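Long-range contact in glycine betaine/carnitine/choline ABC transporter (PDB 3O66), which probably binds glycine betaine, carnitine or choline as the extracellular substrate-binding part of an ABC importer: residues Lys164-Asp169 with Lys211-Phe216. Residues are numbered along the deposited sequence; the frame is centred on the assembly and turned at random.
Sequences KEYGFD and KDDKQF
The ring of Tyr166 carries the aliphatic chain of Lys214 over one face. Lys214 CD sits 4.0 Å from the centroid of the Tyr166 ring, a CH-pi contact offset toward the rim. The ring edge meets Asp212 OD1, the carboxylate of Asp213 and Phe216 CB, which lies 3.7 Å from Tyr166 CE2. The Asp213 carboxylate stands steeply to the ring, 78° between planes, and its OD2 bonds Ser134 OG; Val133 also packs on Tyr166. The phenol oxygen is gripped twice. Tyr166 OH donates to the anti lone pair of Asp212 OD1 at 2.6 Å. It accepts a nearly straight bond from Lys214 N (2.9 Å to Tyr166 OH, 166°), within the type I turn of Asp212 to Gln215. Asp212 OD1 also receives Phe216 N, on its syn side, at 3.0 Å, joining the phenol to the backbone just after that turn. Lys214 CG lies beside the backbone N (chi1 -69°), and the chain stays extended through chi3, passing the ring in the opposite direction. Its NZ reaches Glu165 O only weakly. Glu165 CB meets Phe216 CD1 at 3.9 Å. A water bridges Lys214 O and, weakly, Glu165 OE1. Phe162 meets the Tyr166 ring and also touches the Phe216 side chain. The contact fastens the C-terminal end of helix 159-166 to the loop leading from strand 208-209, at the edge of one five-stranded sheet, to strand 222-227 of the other, as in two-lobed periplasmic-type binding proteins.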
loop_
_atom_site.group_PDB
_atom_site.type_symbol
_atom_site.label_atom_id
_atom_site.label_comp_id
_atom_site.label_asym_id
_atom_site.label_seq_id
_atom_site.Cartn_x
_atom_site.Cartn_y
_atom_site.Cartn_z
ATOM N N LYS A 164 12.706 -14.988 16.317
ATOM C CA LYS A 164 14.168 -14.979 16.327
ATOM C C LYS A 164 14.712 -13.537 16.260
ATOM O O LYS A 164 15.520 -13.135 17.102
ATOM C CB LYS A 164 14.705 -15.847 15.174
ATOM C CG LYS A 164 16.218 -16.090 15.193
ATOM C CD LYS A 164 16.642 -17.311 14.348
ATOM C CE LYS A 164 16.486 -17.078 12.842
ATOM N NZ LYS A 164 17.440 -17.934 12.042
ATOM N N GLU A 165 14.246 -12.774 15.272
ATOM C CA GLU A 165 14.607 -11.363 15.088
ATOM C C GLU A 165 14.293 -10.475 16.293
ATOM O O GLU A 165 15.182 -9.790 16.822
ATOM C CB GLU A 165 13.910 -10.789 13.843
ATOM C CG GLU A 165 14.298 -9.344 13.510
ATOM C CD GLU A 165 15.679 -9.238 12.882
ATOM O OE1 GLU A 165 15.841 -9.689 11.722
ATOM O OE2 GLU A 165 16.607 -8.704 13.541
ATOM N N TYR A 166 13.031 -10.480 16.725
ATOM C CA TYR A 166 12.608 -9.569 17.773
ATOM C C TYR A 166 12.912 -10.051 19.200
ATOM O O TYR A 166 13.051 -9.236 20.104
ATOM C CB TYR A 166 11.153 -9.158 17.573
ATOM C CG TYR A 166 11.019 -7.914 16.705
ATOM C CD1 TYR A 166 11.190 -6.642 17.262
ATOM C CD2 TYR A 166 10.764 -8.011 15.336
ATOM C CE1 TYR A 166 11.090 -5.489 16.495
ATOM C CE2 TYR A 166 10.648 -6.833 14.525
ATOM C CZ TYR A 166 10.824 -5.590 15.128
ATOM O OH TYR A 166 10.721 -4.420 14.415
ATOM N N GLY A 167 13.044 -11.358 19.396
ATOM C CA GLY A 167 13.502 -11.888 20.687
ATOM C C GLY A 167 12.420 -12.043 21.741
ATOM O O GLY A 167 12.712 -12.075 22.939
ATOM N N PHE A 168 11.167 -12.150 21.304
ATOM C CA PHE A 168 10.059 -12.423 22.221
ATOM C C PHE A 168 8.912 -13.183 21.535
ATOM O O PHE A 168 8.888 -13.315 20.305
ATOM C CB PHE A 168 9.566 -11.137 22.904
ATOM C CG PHE A 168 9.030 -10.091 21.955
ATOM C CD1 PHE A 168 7.710 -10.155 21.497
ATOM C CD2 PHE A 168 9.829 -9.027 21.548
ATOM C CE1 PHE A 168 7.207 -9.188 20.628
ATOM C CE2 PHE A 168 9.325 -8.034 20.676
ATOM C CZ PHE A 168 8.026 -8.127 20.205
ATOM N N ASP A 169 7.992 -13.718 22.334
ATOM C CA ASP A 169 6.838 -14.385 21.760
ATOM C C ASP A 169 5.557 -14.098 22.527
ATOM O O ASP A 169 5.573 -13.442 23.573
ATOM C CB ASP A 169 7.101 -15.885 21.480
ATOM C CG ASP A 169 6.919 -16.783 22.691
ATOM O OD1 ASP A 169 6.975 -16.309 23.844
ATOM O OD2 ASP A 169 6.728 -18.011 22.468
ATOM N N LYS A 211 5.744 0.894 14.995
ATOM C CA LYS A 211 6.887 1.002 14.090
ATOM C C LYS A 211 7.709 -0.283 14.134
ATOM O O LYS A 211 7.991 -0.812 15.219
ATOM C CB LYS A 211 7.765 2.229 14.443
ATOM C CG LYS A 211 7.075 3.556 14.133
ATOM C CD LYS A 211 7.918 4.799 14.467
ATOM C CE LYS A 211 8.167 4.953 15.965
ATOM N NZ LYS A 211 8.911 6.229 16.286
ATOM N N ASP A 212 8.034 -0.803 12.954
ATOM C CA ASP A 212 8.902 -1.999 12.790
ATOM C C ASP A 212 10.367 -1.522 12.926
ATOM O O ASP A 212 11.086 -1.316 11.931
ATOM C CB ASP A 212 8.591 -2.615 11.419
ATOM C CG ASP A 212 9.448 -3.833 11.058
ATOM O OD1 ASP A 212 10.108 -4.504 11.914
ATOM O OD2 ASP A 212 9.431 -4.132 9.840
ATOM N N ASP A 213 10.792 -1.346 14.173
ATOM C CA ASP A 213 12.081 -0.716 14.477
ATOM C C ASP A 213 13.290 -1.549 14.045
ATOM O O ASP A 213 14.373 -0.996 13.844
ATOM C CB ASP A 213 12.186 -0.403 15.973
ATOM C CG ASP A 213 11.948 -1.640 16.842
ATOM O OD1 ASP A 213 10.767 -2.009 17.041
ATOM O OD2 ASP A 213 12.949 -2.254 17.307
ATOM N N LYS A 214 13.110 -2.865 13.901
ATOM C CA LYS A 214 14.186 -3.743 13.431
ATOM C C LYS A 214 14.129 -4.047 11.921
ATOM O O LYS A 214 14.965 -4.792 11.406
ATOM C CB LYS A 214 14.222 -5.049 14.245
ATOM C CG LYS A 214 14.679 -4.841 15.688
ATOM C CD LYS A 214 14.894 -6.159 16.395
ATOM C CE LYS A 214 15.559 -5.942 17.743
ATOM N NZ LYS A 214 16.739 -6.865 17.857
ATOM N N GLN A 215 13.157 -3.451 11.215
ATOM C CA GLN A 215 12.956 -3.692 9.774
ATOM C C GLN A 215 12.905 -5.184 9.436
ATOM O O GLN A 215 13.595 -5.655 8.502
ATOM C CB GLN A 215 14.022 -2.986 8.907
ATOM C CG GLN A 215 14.104 -1.490 9.125
ATOM C CD GLN A 215 15.237 -0.813 8.346
ATOM O OE1 GLN A 215 16.295 -1.414 8.062
ATOM N NE2 GLN A 215 15.022 0.451 8.008
ATOM N N PHE A 216 12.126 -5.926 10.213
ATOM C CA PHE A 216 11.874 -7.322 9.931
ATOM C C PHE A 216 11.174 -7.443 8.586
ATOM O O PHE A 216 11.454 -8.369 7.842
ATOM C CB PHE A 216 11.013 -7.951 11.029
ATOM C CG PHE A 216 10.593 -9.360 10.727
ATOM C CD1 PHE A 216 11.509 -10.405 10.791
ATOM C CD2 PHE A 216 9.287 -9.634 10.352
ATOM C CE1 PHE A 216 11.128 -11.724 10.483
ATOM C CE2 PHE A 216 8.891 -10.936 10.054
ATOM C CZ PHE A 216 9.818 -11.991 10.119
HETATM O O HOH W 1 15.494 -7.374 10.418
#